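Local coordinates for protein putative beta-glucosidase (Bifidobacterium adolescentis, PDB 5WAB) that hydrolyses beta-glucosidic linkages as a family 3 glycoside hydrolase, and may also release terminal arabinopyranose from the ginsenoside Rb2, at residues E95-A103 with T288-F299; S65-P73 with S352-T360. All coordinates share one frame; numbering follows the deposited sequence.

Contact 1. Residues E95-A103 with T288-F299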
# COMPACT_ATOMS: atom_id res chain seq x y z
N GLU A 95 6.38 -0.76 19.78
CA GLU A 95 7.21 -1.15 20.92
C GLU A 95 8.67 -0.77 20.70
O GLU A 95 9.37 -0.39 21.64
CB GLU A 95 7.07 -2.65 21.17
CG GLU A 95 5.69 -3.06 21.64
CD GLU A 95 5.54 -4.55 21.79
OE1 GLU A 95 6.32 -5.29 21.15
OE2 GLU A 95 4.65 -4.99 22.55
N GLU A 96 9.14 -0.84 19.45
CA GLU A 96 10.49 -0.38 19.18
C GLU A 96 10.57 1.14 19.33
O GLU A 96 11.58 1.66 19.83
CB GLU A 96 10.93 -0.82 17.79
CG GLU A 96 10.80 -2.32 17.57
CD GLU A 96 11.56 -2.83 16.36
OE1 GLU A 96 12.17 -2.03 15.63
OE2 GLU A 96 11.54 -4.06 16.15
N CYS A 97 9.51 1.85 18.95
CA CYS A 97 9.47 3.29 19.17
C CYS A 97 9.51 3.62 20.66
O CYS A 97 10.14 4.59 21.07
CB CYS A 97 8.22 3.91 18.54
SG CYS A 97 8.18 3.93 16.74
N ILE A 98 8.83 2.80 21.47
CA ILE A 98 8.78 3.06 22.91
C ILE A 98 10.16 2.90 23.54
O ILE A 98 10.54 3.65 24.44
CB ILE A 98 7.73 2.15 23.58
CG1 ILE A 98 6.33 2.55 23.11
CG2 ILE A 98 7.80 2.26 25.10
CD1 ILE A 98 5.24 1.59 23.53
N GLN A 99 10.94 1.92 23.06
CA GLN A 99 12.32 1.78 23.52
C GLN A 99 13.16 2.99 23.13
O GLN A 99 13.97 3.48 23.93
CB GLN A 99 12.94 0.50 22.96
CG GLN A 99 14.46 0.41 23.13
CD GLN A 99 15.04 -0.87 22.56
OE1 GLN A 99 14.62 -1.98 22.91
NE2 GLN A 99 16.00 -0.73 21.65
N GLU A 100 12.96 3.51 21.92
CA GLU A 100 13.84 4.52 21.36
C GLU A 100 13.30 5.94 21.52
O GLU A 100 13.84 6.87 20.92
CB GLU A 100 14.09 4.23 19.88
CG GLU A 100 14.85 2.94 19.64
CD GLU A 100 16.24 2.97 20.22
OE1 GLU A 100 16.94 3.98 20.00
OE2 GLU A 100 16.64 2.00 20.90
N LYS A 101 12.26 6.12 22.34
CA LYS A 101 11.70 7.43 22.66
C LYS A 101 11.26 8.17 21.39
O LYS A 101 11.60 9.33 21.17
CB LYS A 101 12.69 8.27 23.46
CG LYS A 101 13.42 7.51 24.57
CD LYS A 101 12.50 6.78 25.53
CE LYS A 101 11.74 7.71 26.46
NZ LYS A 101 10.99 6.89 27.46
N VAL A 102 10.51 7.46 20.55
CA VAL A 102 9.96 8.01 19.31
C VAL A 102 8.44 8.06 19.45
O VAL A 102 7.79 7.02 19.55
CB VAL A 102 10.36 7.16 18.09
CG1 VAL A 102 9.65 7.67 16.85
CG2 VAL A 102 11.87 7.19 17.89
N ALA A 103 7.88 9.27 19.40
CA ALA A 103 6.45 9.43 19.66
C ALA A 103 5.60 9.19 18.42
O ALA A 103 4.45 8.76 18.54
CB ALA A 103 6.15 10.82 20.22
N THR A 288 0.66 10.98 23.15
CA THR A 288 1.87 10.17 23.13
C THR A 288 2.65 10.23 24.43
O THR A 288 3.70 9.59 24.54
CB THR A 288 2.77 10.61 21.98
OG1 THR A 288 3.17 11.97 22.20
CG2 THR A 288 2.02 10.53 20.66
N ARG A 289 2.16 10.98 25.42
CA ARG A 289 2.93 11.24 26.64
C ARG A 289 3.18 9.96 27.42
O ARG A 289 4.31 9.70 27.86
CB ARG A 289 2.18 12.25 27.52
CG ARG A 289 2.94 12.67 28.78
CD ARG A 289 2.12 13.65 29.62
NE ARG A 289 1.79 14.85 28.86
CZ ARG A 289 2.56 15.94 28.80
NH1 ARG A 289 3.70 15.98 29.46
NH2 ARG A 289 2.18 16.98 28.08
N SER A 290 2.15 9.14 27.60
CA SER A 290 2.28 7.93 28.41
C SER A 290 3.36 7.01 27.85
O SER A 290 4.23 6.53 28.59
CB SER A 290 0.94 7.21 28.51
OG SER A 290 0.95 6.27 29.57
N ALA A 291 3.31 6.74 26.55
CA ALA A 291 4.29 5.82 25.97
C ALA A 291 5.71 6.38 26.07
O ALA A 291 6.66 5.61 26.21
CB ALA A 291 3.94 5.52 24.51
N MET A 292 5.87 7.70 26.02
CA MET A 292 7.20 8.29 26.13
C MET A 292 7.66 8.45 27.57
O MET A 292 8.82 8.81 27.80
CB MET A 292 7.25 9.65 25.43
CG MET A 292 6.94 9.63 23.93
SD MET A 292 8.11 8.69 22.93
CE MET A 292 7.24 7.14 22.68
N SER A 293 6.80 8.17 28.55
CA SER A 293 7.22 8.19 29.94
C SER A 293 7.65 6.82 30.44
O SER A 293 8.09 6.71 31.59
CB SER A 293 6.10 8.74 30.82
OG SER A 293 5.79 10.07 30.45
N ILE A 294 7.56 5.78 29.61
CA ILE A 294 8.02 4.45 29.98
C ILE A 294 9.55 4.43 30.01
O ILE A 294 10.21 4.71 29.00
CB ILE A 294 7.49 3.39 29.01
CG1 ILE A 294 5.96 3.31 29.08
CG2 ILE A 294 8.11 2.03 29.31
CD1 ILE A 294 5.37 2.26 28.15
N ASP A 295 10.11 4.07 31.16
CA ASP A 295 11.55 4.10 31.37
C ASP A 295 12.17 2.72 31.17
O ASP A 295 11.64 1.71 31.66
CB ASP A 295 11.89 4.60 32.77
CG ASP A 295 11.94 6.12 32.85
OD1 ASP A 295 10.88 6.76 32.73
OD2 ASP A 295 13.05 6.66 33.04
N ASP A 296 13.28 2.69 30.45
CA ASP A 296 14.12 1.50 30.28
C ASP A 296 13.32 0.31 29.75
O ASP A 296 13.36 -0.79 30.30
CB ASP A 296 14.83 1.15 31.58
CG ASP A 296 15.97 2.10 31.89
OD1 ASP A 296 15.68 3.27 32.20
OD2 ASP A 296 17.14 1.67 31.81
N TYR A 297 12.60 0.53 28.66
CA TYR A 297 11.93 -0.56 27.97
C TYR A 297 12.80 -1.07 26.82
O TYR A 297 13.30 -0.28 26.02
CB TYR A 297 10.57 -0.15 27.43
CG TYR A 297 9.96 -1.23 26.58
CD1 TYR A 297 9.34 -2.33 27.16
CD2 TYR A 297 10.01 -1.17 25.19
CE1 TYR A 297 8.80 -3.34 26.38
CE2 TYR A 297 9.46 -2.16 24.41
CZ TYR A 297 8.86 -3.25 25.01
OH TYR A 297 8.31 -4.25 24.23
N HIS A 298 12.97 -2.38 26.75
CA HIS A 298 13.71 -3.03 25.68
C HIS A 298 12.80 -4.03 24.99
O HIS A 298 12.24 -4.92 25.65
CB HIS A 298 14.96 -3.72 26.23
CG HIS A 298 15.99 -2.77 26.76
ND1 HIS A 298 15.75 -1.94 27.84
CD2 HIS A 298 17.26 -2.53 26.37
CE1 HIS A 298 16.83 -1.22 28.08
NE2 HIS A 298 17.76 -1.56 27.21
N PHE A 299 12.63 -3.89 23.68
CA PHE A 299 11.75 -4.77 22.94
C PHE A 299 12.42 -6.11 22.69
O PHE A 299 13.65 -6.21 22.61
CB PHE A 299 11.31 -4.13 21.62
CG PHE A 299 12.41 -3.97 20.60
CD1 PHE A 299 12.72 -4.99 19.70
CD2 PHE A 299 13.11 -2.77 20.49
CE1 PHE A 299 13.71 -4.83 18.76
CE2 PHE A 299 14.11 -2.61 19.55
CZ PHE A 299 14.41 -3.64 18.68
O HOH W 1 12.00 2.80 27.36
O HOH W 2 15.61 -4.53 22.20

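Contact 2. Residues S65-P73 with S352-T360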
# COMPACT_ATOMS: atom_id res chain seq x y z
N SER A 65 19.55 4.34 11.47
CA SER A 65 20.77 3.56 11.63
C SER A 65 20.82 2.88 13.00
O SER A 65 21.69 2.06 13.26
CB SER A 65 22.01 4.44 11.43
OG SER A 65 22.08 4.90 10.09
N VAL A 66 19.90 3.25 13.89
CA VAL A 66 19.74 2.51 15.14
C VAL A 66 19.16 1.14 14.82
O VAL A 66 18.14 1.05 14.11
CB VAL A 66 18.83 3.28 16.11
CG1 VAL A 66 18.47 2.41 17.31
CG2 VAL A 66 19.50 4.56 16.57
N PRO A 67 19.74 0.05 15.33
CA PRO A 67 19.26 -1.30 14.95
C PRO A 67 17.79 -1.49 15.27
O PRO A 67 17.35 -1.33 16.41
CB PRO A 67 20.15 -2.23 15.78
CG PRO A 67 21.38 -1.43 16.05
CD PRO A 67 20.92 -0.01 16.21
N ALA A 68 17.02 -1.84 14.24
CA ALA A 68 15.60 -2.08 14.39
C ALA A 68 15.19 -3.18 13.43
O ALA A 68 15.93 -3.54 12.51
CB ALA A 68 14.79 -0.80 14.14
N THR A 69 13.99 -3.72 13.66
CA THR A 69 13.47 -4.77 12.79
C THR A 69 13.02 -4.17 11.46
O THR A 69 12.16 -3.28 11.43
CB THR A 69 12.31 -5.49 13.46
OG1 THR A 69 12.77 -6.09 14.68
CG2 THR A 69 11.73 -6.57 12.53
N CYS A 70 13.61 -4.65 10.37
CA CYS A 70 13.23 -4.20 9.03
C CYS A 70 12.11 -5.12 8.54
O CYS A 70 12.37 -6.24 8.09
CB CYS A 70 14.43 -4.20 8.09
SG CYS A 70 14.08 -3.62 6.41
N PHE A 71 10.88 -4.65 8.65
CA PHE A 71 9.75 -5.43 8.16
C PHE A 71 9.68 -5.36 6.64
O PHE A 71 10.26 -4.46 6.03
CB PHE A 71 8.46 -4.93 8.79
CG PHE A 71 8.42 -5.11 10.28
CD1 PHE A 71 8.00 -6.31 10.84
CD2 PHE A 71 8.79 -4.08 11.12
CE1 PHE A 71 7.96 -6.47 12.21
CE2 PHE A 71 8.76 -4.24 12.49
CZ PHE A 71 8.34 -5.44 13.03
N PRO A 72 8.97 -6.28 6.00
CA PRO A 72 8.84 -6.21 4.54
C PRO A 72 8.17 -4.92 4.13
O PRO A 72 7.17 -4.51 4.74
CB PRO A 72 7.97 -7.44 4.20
CG PRO A 72 7.31 -7.82 5.48
CD PRO A 72 8.31 -7.48 6.54
N PRO A 73 8.72 -4.23 3.13
CA PRO A 73 8.04 -3.05 2.59
C PRO A 73 6.64 -3.40 2.10
O PRO A 73 6.33 -4.54 1.77
CB PRO A 73 8.94 -2.62 1.43
CG PRO A 73 10.30 -3.08 1.86
CD PRO A 73 10.08 -4.38 2.59
N SER A 352 16.21 5.36 2.96
CA SER A 352 15.23 4.57 3.71
C SER A 352 15.86 3.36 4.38
O SER A 352 15.14 2.46 4.82
CB SER A 352 14.10 4.12 2.78
OG SER A 352 14.59 3.24 1.77
N HIS A 353 17.19 3.33 4.48
CA HIS A 353 17.87 2.14 4.97
C HIS A 353 17.60 1.93 6.46
O HIS A 353 17.75 2.85 7.26
CB HIS A 353 19.37 2.25 4.71
CG HIS A 353 20.16 1.07 5.17
ND1 HIS A 353 20.01 -0.19 4.61
CD2 HIS A 353 21.12 0.95 6.11
CE1 HIS A 353 20.83 -1.03 5.21
NE2 HIS A 353 21.52 -0.37 6.12
N ILE A 354 17.19 0.71 6.81
CA ILE A 354 17.06 0.29 8.20
C ILE A 354 18.16 -0.71 8.48
O ILE A 354 18.27 -1.74 7.80
CB ILE A 354 15.68 -0.33 8.49
CG1 ILE A 354 14.57 0.71 8.35
CG2 ILE A 354 15.65 -0.97 9.87
CD1 ILE A 354 13.21 0.15 8.66
N THR A 355 18.98 -0.43 9.49
CA THR A 355 19.98 -1.41 9.92
C THR A 355 19.28 -2.53 10.66
O THR A 355 18.83 -2.32 11.79
CB THR A 355 21.03 -0.76 10.82
OG1 THR A 355 21.75 0.24 10.09
CG2 THR A 355 22.00 -1.80 11.34
N PRO A 356 19.18 -3.73 10.09
CA PRO A 356 18.38 -4.77 10.74
C PRO A 356 19.03 -5.29 12.00
O PRO A 356 20.26 -5.27 12.16
CB PRO A 356 18.29 -5.87 9.67
CG PRO A 356 19.45 -5.65 8.77
CD PRO A 356 19.87 -4.20 8.88
N THR A 357 18.19 -5.74 12.94
CA THR A 357 18.71 -6.41 14.12
C THR A 357 19.42 -7.71 13.74
O THR A 357 20.48 -8.03 14.29
CB THR A 357 17.57 -6.70 15.11
OG1 THR A 357 16.57 -7.50 14.47
CG2 THR A 357 16.94 -5.40 15.58
N LYS A 358 18.84 -8.46 12.82
CA LYS A 358 19.46 -9.67 12.30
C LYS A 358 18.99 -9.88 10.87
O LYS A 358 17.81 -9.68 10.57
CB LYS A 358 19.12 -10.89 13.17
CG LYS A 358 17.64 -11.24 13.23
CD LYS A 358 17.36 -12.26 14.32
CE LYS A 358 17.61 -11.66 15.69
NZ LYS A 358 17.56 -12.70 16.76
N MET A 359 19.91 -10.26 10.00
CA MET A 359 19.54 -10.60 8.63
C MET A 359 20.38 -11.78 8.18
O MET A 359 21.61 -11.75 8.30
CB MET A 359 19.73 -9.40 7.69
CG MET A 359 19.13 -9.59 6.32
SD MET A 359 20.28 -10.25 5.10
CE MET A 359 21.55 -8.99 5.12
N THR A 360 19.72 -12.81 7.66
CA THR A 360 20.39 -14.01 7.15
C THR A 360 19.94 -14.25 5.72
O THR A 360 18.74 -14.39 5.45
CB THR A 360 20.09 -15.23 8.03
OG1 THR A 360 20.56 -15.01 9.36
CG2 THR A 360 20.76 -16.48 7.46
O HOH W 3 17.95 1.83 11.17

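Contact 1. Residues E95-A103 with T288-F299
Q99 OE1 is gripped twice: F299 N donates to it at 2.9 Å, in the plane of the amide carbonyl, and a water that also binds F299 O donates to it. With CG anti to the backbone N (chi1 168°) and the chain straight beyond, the amide reaches the backbone of F299 and lies beside its ring, the two planes 20° apart. NE2 of the same amide bonds E100 OE2, so the group is fixed in rotation from both ends. The F299 ring is sandwiched: E96 CG sits 3.6 Å from its centroid, almost on the ring normal, and the water lies over the opposite face. The E96 carboxylate continues this stack, 17° from the ring plane, while its OE2 is held by H304 and T69. Y297 turns its ring edge to the helix, CE2 lying 3.3 Å from E95 O. A second water accepts from Y297 N and donates to I294 O. I98 packs between I294 and A291, CG2 lying 3.9 Å from I294 CD1 and CG1 resting on A291 CB. M292 curls its thioether against the backbone of K101 to A103, bringing CE to 3.2 Å from V102 O. The K101 chain, bent at chi2 and chi3, carries NZ to M292 O, a bond of 2.9 Å made from above the carbonyl plane. The segments thus join the end of helix 83-99, and the turn into strand 102-106, to the end of helix 271-292 and the chain leading to helix 301-313. That strand belongs to the parallel sheet of the N-terminal domain, of TIM-barrel kinship; A103 makes backbone hydrogen bonds with M41 and G149, and the side chain of V102 rests on strand 41-44.

Contact 2. Residues S65-P73 with S352-T360
P67 and A68 run beside T355 and P356 as two irregular chains, their CA atoms 5.1 Å apart for P67 and T355; they form a seam between the N-terminal and C-terminal family 3 regions. A68 N donates to T355 O at 3.1 Å, nearly straight at 163° and almost in line with the carbonyl. The return bond, T357 N to A68 O, is weak and bent at 129°. Two CA-H...O contacts supplement this pair: P67 CA lies 3.3 Å from T355 O, and P356 CA approaches A68 O at the same range. A water closes one end, accepting from S65 N and T355 N and donating to V66 O. Among the side chains, I354 does most of the apolar work. Its CG2, which lies anti to the backbone N, touches C70 CB at 3.9 Å and also lies against A68 O, on 65-73. C70 CB also meets P356 CB, more loosely. T357 lays CG2 along the A68 peptide, 3.6 Å from A68 C, because its OG1 takes the position between backbone N and carbonyl carbon (chi1 58°). Q474 OE1 accepts from C70 N while its NE2 donates to T357 OG1, so one glutamine side chain bonds both segments. T69 OG1 is bound to E96 and not to T357. T355 sets OG1 beside the backbone of S65, a contact of 3.7 Å to S65 O. P67 and P356 have no N-H to give, and here their CA-H groups face T355 O and A68 O instead. With one sound N-H...O bond, one weak one, a shared water and a small apolar patch around I354, the register of the two loops rests mostly on backbone atoms.

Contacts 1 and 2 have centres about 18 Å apart and lie on the same side of the chain's centre. In sequence, 65-73 comes first, then 95-103 and 288-299, and finally 352-360, so both partners of contact 1 fall between those of contact 2. E96, near the end of helix 83-99, and E100 just after it touch 65-73: E96 OE1 lies 3.2 Å from T69 N, a probable hydrogen bond, and E100 packs on V66. Contact 1 ties helix 83-99, which leads into strand 102-106 of the parallel sheet, to the chain leaving helix 271-292. Only contact 2 spans the N-terminal and C-terminal regions; contact 1 lies beside it, linked through E96 and E100.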